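Side-chain contacts in chaperone SycD (PDB 2VGX), which serves as a chaperone for type III secretion translocators in Yersinia enterocolitica and probably modulates expression of the yop operon: residues Gln23-Ala28 with Gln45-Leu50; Ala63-Gln66 with Asp72-Ile75. All coordinates share one frame; numbering follows the deposited sequence.

Contact 1 (Gln23-Ala28 with Gln45-Leu50); sequences QLYSLA and QALCVL
Leu24 comes closest to the facing helix through the base of its side chain: its CB lies 4.0 Å from CD2 of Leu47, the residue that reaches across. Next in order, Tyr25 is met mainly at its backbone. Its CA is 3.7 Å from CD1 of Leu47, closer than its own CB, which stands 4.2 Å from the same methyl. The phenol ring is carried along the flank of the helix, since CG lies anti to the backbone N (chi1 174°), and CD1 of Leu47 comes up at the ring's edge, near its plane. One turn beyond Leu24, the CB of Ala28 completes the set, 4.3 Å from CD1 of Leu47. Leu47 thus works as a fork, one methyl turned to Leu24 and the other to Tyr25 and Ala28. Because Leu21 touches it too, the leucine enters a hole bounded by four residues, in the manner of knobs-into-holes packing. No hydrogen bond links the two segments, whose axes approach to 10.6 Å and run nearly antiparallel, at 148°. This is the antiparallel helix packing of a tetratricopeptide repeat, and both segments fall within the repeat matched in this chain. Around the pair, Phe57 of helix 55-67 touches Leu47, Phe44 packs on Tyr25 and Ala28, and Arg56 makes a cation-pi contact with the tyrosine ring. Apolar side chains of another protein chain pack on Leu24, Leu27, Val49 and Leu50, so helices 18-33 and 44-50 both border the neighbouring subunit.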
ATOM      1  N   GLN B  23      -3.432  -3.142  -7.999  1.00 13.01           N
ATOM      2  CA  GLN B  23      -4.708  -2.422  -7.944  1.00 15.50           C
ATOM      3  C   GLN B  23      -4.587  -1.095  -7.266  1.00 15.17           C
ATOM      4  O   GLN B  23      -5.218  -0.118  -7.684  1.00 12.95           O
ATOM      5  CB  GLN B  23      -5.848  -3.279  -7.378  1.00 22.01           C
ATOM      6  CG  GLN B  23      -6.186  -4.454  -8.360  1.00 31.37           C
ATOM      7  CD  GLN B  23      -6.332  -3.995  -9.852  1.00 36.50           C
ATOM      8  OE1 GLN B  23      -5.622  -4.489 -10.754  1.00 39.20           O
ATOM      9  NE2 GLN B  23      -7.249  -3.045 -10.100  1.00 39.06           N
ATOM     10  N   LEU B  24      -3.767  -1.033  -6.211  1.00 11.50           N
ATOM     11  CA  LEU B  24      -3.447   0.265  -5.652  1.00  8.03           C
ATOM     12  C   LEU B  24      -2.747   1.149  -6.693  1.00  8.02           C
ATOM     13  O   LEU B  24      -2.973   2.337  -6.736  1.00  7.23           O
ATOM     14  CB  LEU B  24      -2.548   0.121  -4.420  1.00 12.18           C
ATOM     15  CG  LEU B  24      -3.194  -0.402  -3.139  1.00 11.30           C
ATOM     16  CD1 LEU B  24      -2.142  -0.417  -2.008  1.00 12.86           C
ATOM     17  CD2 LEU B  24      -4.401   0.457  -2.747  1.00 11.24           C
ATOM     18  N   TYR B  25      -1.868   0.581  -7.508  1.00  9.39           N
ATOM     19  CA  TYR B  25      -1.226   1.384  -8.553  1.00 10.40           C
ATOM     20  C   TYR B  25      -2.255   1.924  -9.589  1.00 11.19           C
ATOM     21  O   TYR B  25      -2.208   3.095  -9.976  1.00  8.77           O
ATOM     22  CB  TYR B  25      -0.127   0.591  -9.247  1.00 10.89           C
ATOM     23  CG  TYR B  25       0.475   1.321 -10.436  1.00 13.56           C
ATOM     24  CD1 TYR B  25       1.240   2.486 -10.254  1.00 13.88           C
ATOM     25  CD2 TYR B  25       0.271   0.858 -11.743  1.00 15.53           C
ATOM     26  CE1 TYR B  25       1.801   3.170 -11.341  1.00 15.80           C
ATOM     27  CE2 TYR B  25       0.842   1.517 -12.849  1.00 15.46           C
ATOM     28  CZ  TYR B  25       1.599   2.686 -12.631  1.00 16.16           C
ATOM     29  OH  TYR B  25       2.168   3.366 -13.696  1.00 14.43           O
ATOM     30  N   SER B  26      -3.179   1.076 -10.026  1.00 12.67           N
ATOM     31  CA  SER B  26      -4.246   1.519 -10.959  1.00 15.55           C
ATOM     32  C   SER B  26      -5.105   2.627 -10.361  1.00 13.72           C
ATOM     33  O   SER B  26      -5.450   3.583 -11.032  1.00 15.12           O
ATOM     34  CB  SER B  26      -5.149   0.345 -11.380  1.00 17.91           C
ATOM     35  OG  SER B  26      -4.324  -0.681 -11.875  1.00 24.48           O
ATOM     36  N   LEU B  27      -5.429   2.509  -9.087  1.00 13.24           N
ATOM     37  CA  LEU B  27      -6.149   3.548  -8.383  1.00 13.48           C
ATOM     38  C   LEU B  27      -5.454   4.898  -8.406  1.00 13.08           C
ATOM     39  O   LEU B  27      -6.073   5.909  -8.772  1.00 12.94           O
ATOM     40  CB  LEU B  27      -6.432   3.092  -6.926  1.00 15.21           C
ATOM     41  CG  LEU B  27      -7.075   4.097  -5.975  1.00 16.55           C
ATOM     42  CD1 LEU B  27      -8.402   4.662  -6.489  1.00 19.50           C
ATOM     43  CD2 LEU B  27      -7.280   3.443  -4.600  1.00 18.47           C
ATOM     44  N   ALA B  28      -4.177   4.932  -8.004  1.00 10.40           N
ATOM     45  CA  ALA B  28      -3.395   6.156  -7.950  1.00 10.37           C
ATOM     46  C   ALA B  28      -3.315   6.758  -9.369  1.00 10.80           C
ATOM     47  O   ALA B  28      -3.432   7.984  -9.573  1.00 10.01           O
ATOM     48  CB  ALA B  28      -1.962   5.814  -7.420  1.00 11.74           C
ATOM     49  N   GLN B  45       2.850   7.823  -2.732  1.00  6.57           N
ATOM     50  CA  GLN B  45       3.801   7.840  -1.629  1.00  9.71           C
ATOM     51  C   GLN B  45       3.836   6.498  -0.848  1.00  9.05           C
ATOM     52  O   GLN B  45       4.930   5.990  -0.516  1.00  7.28           O
ATOM     53  CB  GLN B  45       3.490   8.971  -0.678  1.00 13.51           C
ATOM     54  CG  GLN B  45       4.499   9.072   0.407  1.00 19.26           C
ATOM     55  CD  GLN B  45       4.273  10.280   1.276  1.00 23.48           C
ATOM     56  OE1 GLN B  45       3.129  10.623   1.604  1.00 25.50           O
ATOM     57  NE2 GLN B  45       5.360  10.932   1.663  1.00 24.75           N
ATOM     58  N   ALA B  46       2.669   5.929  -0.534  1.00  8.02           N
ATOM     59  CA  ALA B  46       2.617   4.604   0.131  1.00  7.99           C
ATOM     60  C   ALA B  46       3.243   3.525  -0.755  1.00  7.50           C
ATOM     61  O   ALA B  46       3.948   2.645  -0.266  1.00  7.86           O
ATOM     62  CB  ALA B  46       1.148   4.207   0.476  1.00  8.26           C
ATOM     63  N   LEU B  47       3.018   3.622  -2.065  1.00  6.53           N
ATOM     64  CA  LEU B  47       3.552   2.641  -3.017  1.00  6.38           C
ATOM     65  C   LEU B  47       5.091   2.708  -3.048  1.00  8.54           C
ATOM     66  O   LEU B  47       5.759   1.668  -3.070  1.00  8.36           O
ATOM     67  CB  LEU B  47       2.964   2.859  -4.422  1.00  3.93           C
ATOM     68  CG  LEU B  47       1.482   2.442  -4.623  1.00  5.96           C
ATOM     69  CD1 LEU B  47       0.930   2.922  -5.976  1.00  5.25           C
ATOM     70  CD2 LEU B  47       1.369   0.919  -4.489  1.00  5.52           C
ATOM     71  N   CYS B  48       5.632   3.930  -3.028  1.00  5.34           N
ATOM     72  CA  CYS B  48       7.092   4.140  -3.045  1.00  5.98           C
ATOM     73  C   CYS B  48       7.733   3.522  -1.805  1.00  7.51           C
ATOM     74  O   CYS B  48       8.848   2.997  -1.880  1.00  9.24           O
ATOM     75  CB  CYS B  48       7.429   5.613  -3.100  1.00  4.46           C
ATOM     76  SG  CYS B  48       7.139   6.371  -4.734  1.00  8.09           S
ATOM     77  N   VAL B  49       7.037   3.589  -0.679  1.00  4.83           N
ATOM     78  CA  VAL B  49       7.507   2.951   0.566  1.00  7.44           C
ATOM     79  C   VAL B  49       7.484   1.428   0.522  1.00  9.89           C
ATOM     80  O   VAL B  49       8.437   0.748   1.020  1.00  8.76           O
ATOM     81  CB  VAL B  49       6.740   3.518   1.773  1.00  8.26           C
ATOM     82  CG1 VAL B  49       7.095   2.788   3.078  1.00  9.61           C
ATOM     83  CG2 VAL B  49       7.056   5.025   1.899  1.00  6.55           C
ATOM     84  N   LEU B  50       6.405   0.897  -0.069  1.00  7.88           N
ATOM     85  CA  LEU B  50       6.207  -0.549  -0.190  1.00  7.66           C
ATOM     86  C   LEU B  50       7.151  -1.199  -1.178  1.00  8.00           C
ATOM     87  O   LEU B  50       7.583  -2.329  -0.949  1.00  9.55           O
ATOM     88  CB  LEU B  50       4.738  -0.886  -0.483  1.00  7.30           C
ATOM     89  CG  LEU B  50       3.734  -0.566   0.646  1.00  8.48           C
ATOM     90  CD1 LEU B  50       2.293  -0.257   0.112  1.00  8.81           C
ATOM     91  CD2 LEU B  50       3.731  -1.655   1.741  1.00  9.79           C
TER

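Contact 2 (Ala63-Gln66 with Asp72-Ile75); sequences ACRQ and DLAI
Arg65 NH1 donates a hydrogen bond of 3.1 Å to the backbone O of Leu73, the one polar link between these two helical segments. The bond is bent, with 146° at the hydrogen, and the donor stands well above the carbonyl plane instead of meeting a lone pair; the oxygen in turn is tilted 21° out of the guanidinium plane. The arginine chain runs extended from CG to NE and passes close over the leucine, its CD 3.7 Å from Leu73 CB. Further out, Leu73 CD2 covers part of one guanidinium face, offset toward the rim, with 4.1 Å separating it from NH1 of Arg65. Arg65 thus makes apolar contact through its methylenes and a polar one through its end, while its NE is hydrogen-bonded to His41 NE2, which should limit rotation of the group. Nearer the backbones the helices come close at Ala74, whose CA is 5.0 Å from the CA of Arg65. Ala74 CB sits 3.8 Å from Arg65 CB and 3.7 Å from the backbone N of Gln66, wedged between consecutive residues. Of the Gln66 side chain, CB is the part that touches, 4.1 Å from Ala74 CB. Its extended chain carries the amide to Tyr78 OH and Glu97 OE1, hydrogen-bonded through OE1 and NE2 respectively. The contact packs helix 55-67 against helix 71-84 across the short loop joining them, a helix-loop-helix step of the kind that builds tetratricopeptide-like folds, with helix 90-100 lying against Gln66 and Ile75 and helix 18-33 against Ala63 and Cys64.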
ATOM      1  N   ALA B  63       5.107  13.304 -10.611  1.00 10.43           N
ATOM      2  CA  ALA B  63       4.047  13.929 -11.421  1.00 10.89           C
ATOM      3  C   ALA B  63       2.977  14.622 -10.558  1.00 10.95           C
ATOM      4  O   ALA B  63       2.534  15.736 -10.881  1.00  8.25           O
ATOM      5  CB  ALA B  63       3.425  12.921 -12.355  1.00 10.89           C
ATOM      6  N   CYS B  64       2.578  13.985  -9.456  1.00  7.14           N
ATOM      7  CA  CYS B  64       1.621  14.612  -8.534  1.00  7.94           C
ATOM      8  C   CYS B  64       2.222  15.828  -7.893  1.00 10.09           C
ATOM      9  O   CYS B  64       1.559  16.868  -7.770  1.00 10.29           O
ATOM     10  CB  CYS B  64       1.199  13.635  -7.420  1.00  8.40           C
ATOM     11  SG  CYS B  64       0.237  12.318  -8.025  1.00 12.59           S
ATOM     12  N   ARG B  65       3.494  15.739  -7.478  1.00  8.92           N
ATOM     13  CA  ARG B  65       4.137  16.884  -6.846  1.00  9.84           C
ATOM     14  C   ARG B  65       4.272  18.027  -7.846  1.00 11.29           C
ATOM     15  O   ARG B  65       4.019  19.191  -7.497  1.00 11.63           O
ATOM     16  CB  ARG B  65       5.509  16.497  -6.276  1.00  9.19           C
ATOM     17  CG  ARG B  65       5.415  15.608  -5.047  1.00 12.21           C
ATOM     18  CD  ARG B  65       6.719  14.877  -4.719  1.00  8.44           C
ATOM     19  NE  ARG B  65       6.559  14.314  -3.384  1.00 10.62           N
ATOM     20  CZ  ARG B  65       7.520  13.767  -2.652  1.00 12.97           C
ATOM     21  NH1 ARG B  65       8.758  13.710  -3.137  1.00 10.08           N
ATOM     22  NH2 ARG B  65       7.226  13.295  -1.417  1.00 12.33           N
ATOM     23  N   GLN B  66       4.680  17.703  -9.075  1.00 10.20           N
ATOM     24  CA  GLN B  66       4.825  18.721 -10.133  1.00 12.43           C
ATOM     25  C   GLN B  66       3.468  19.405 -10.374  1.00 13.92           C
ATOM     26  O   GLN B  66       3.396  20.651 -10.436  1.00 15.54           O
ATOM     27  CB  GLN B  66       5.323  18.115 -11.442  1.00 10.38           C
ATOM     28  CG  GLN B  66       5.424  19.123 -12.599  1.00 13.35           C
ATOM     29  CD  GLN B  66       6.105  18.539 -13.809  1.00 14.11           C
ATOM     30  OE1 GLN B  66       6.554  17.391 -13.786  1.00 13.90           O
ATOM     31  NE2 GLN B  66       6.205  19.322 -14.874  1.00 12.86           N
ATOM     32  N   ASP B  72      10.645  21.335  -5.966  1.00 15.61           N
ATOM     33  CA  ASP B  72      11.793  20.722  -5.348  1.00 16.61           C
ATOM     34  C   ASP B  72      11.498  19.266  -4.987  1.00 15.83           C
ATOM     35  O   ASP B  72      12.347  18.385  -5.198  1.00 11.55           O
ATOM     36  CB  ASP B  72      12.174  21.462  -4.070  1.00 22.16           C
ATOM     37  CG  ASP B  72      13.125  22.631  -4.319  1.00 27.69           C
ATOM     38  OD1 ASP B  72      14.298  22.398  -4.684  1.00 31.21           O
ATOM     39  OD2 ASP B  72      12.702  23.778  -4.126  1.00 28.90           O
ATOM     40  N   LEU B  73      10.323  19.034  -4.393  1.00 11.06           N
ATOM     41  CA  LEU B  73       9.917  17.678  -4.004  1.00 11.89           C
ATOM     42  C   LEU B  73       9.745  16.787  -5.255  1.00 10.86           C
ATOM     43  O   LEU B  73      10.108  15.594  -5.228  1.00  8.84           O
ATOM     44  CB  LEU B  73       8.641  17.690  -3.156  1.00 13.60           C
ATOM     45  CG  LEU B  73       8.750  18.052  -1.654  1.00 15.11           C
ATOM     46  CD1 LEU B  73       7.337  18.165  -1.017  1.00 18.09           C
ATOM     47  CD2 LEU B  73       9.615  17.052  -0.879  1.00 16.36           C
ATOM     48  N   ALA B  74       9.226  17.362  -6.353  1.00  5.70           N
ATOM     49  CA  ALA B  74       9.060  16.576  -7.575  1.00  8.09           C
ATOM     50  C   ALA B  74      10.445  16.127  -8.061  1.00  8.35           C
ATOM     51  O   ALA B  74      10.607  14.982  -8.481  1.00  7.64           O
ATOM     52  CB  ALA B  74       8.345  17.407  -8.697  1.00  8.26           C
ATOM     53  N   ILE B  75      11.426  17.035  -8.015  1.00 10.19           N
ATOM     54  CA  ILE B  75      12.781  16.748  -8.508  1.00  8.94           C
ATOM     55  C   ILE B  75      13.435  15.629  -7.671  1.00  8.73           C
ATOM     56  O   ILE B  75      14.131  14.789  -8.229  1.00  8.46           O
ATOM     57  CB  ILE B  75      13.670  17.998  -8.544  1.00  9.06           C
ATOM     58  CG1 ILE B  75      13.173  19.019  -9.612  1.00  9.34           C
ATOM     59  CG2 ILE B  75      15.113  17.624  -8.863  1.00  9.74           C
ATOM     60  CD1 ILE B  75      13.744  20.465  -9.373  1.00  9.61           C
TER

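How the contacts relate
Contact 1 and contact 2 follow one another in series along the chain, the first closing before the second opens. Their centres lie 16 Å apart, and although their nearest atoms come to about 4 Å they do not touch. Each joins two successive helices, 18-33 with 44-50 and then 55-67 with 71-84, and helices 44-50 and 55-67 also follow one another, so the two contacts are successive steps of a single helical stack, consistent with the all-helical tetratricopeptide-repeat architecture of the chaperone. They differ in kind: contact 1 is buried, apolar and bordered by the partner subunit, whereas contact 2 is partly buried, has a hydrogen bond and meets no other chain of the assembly.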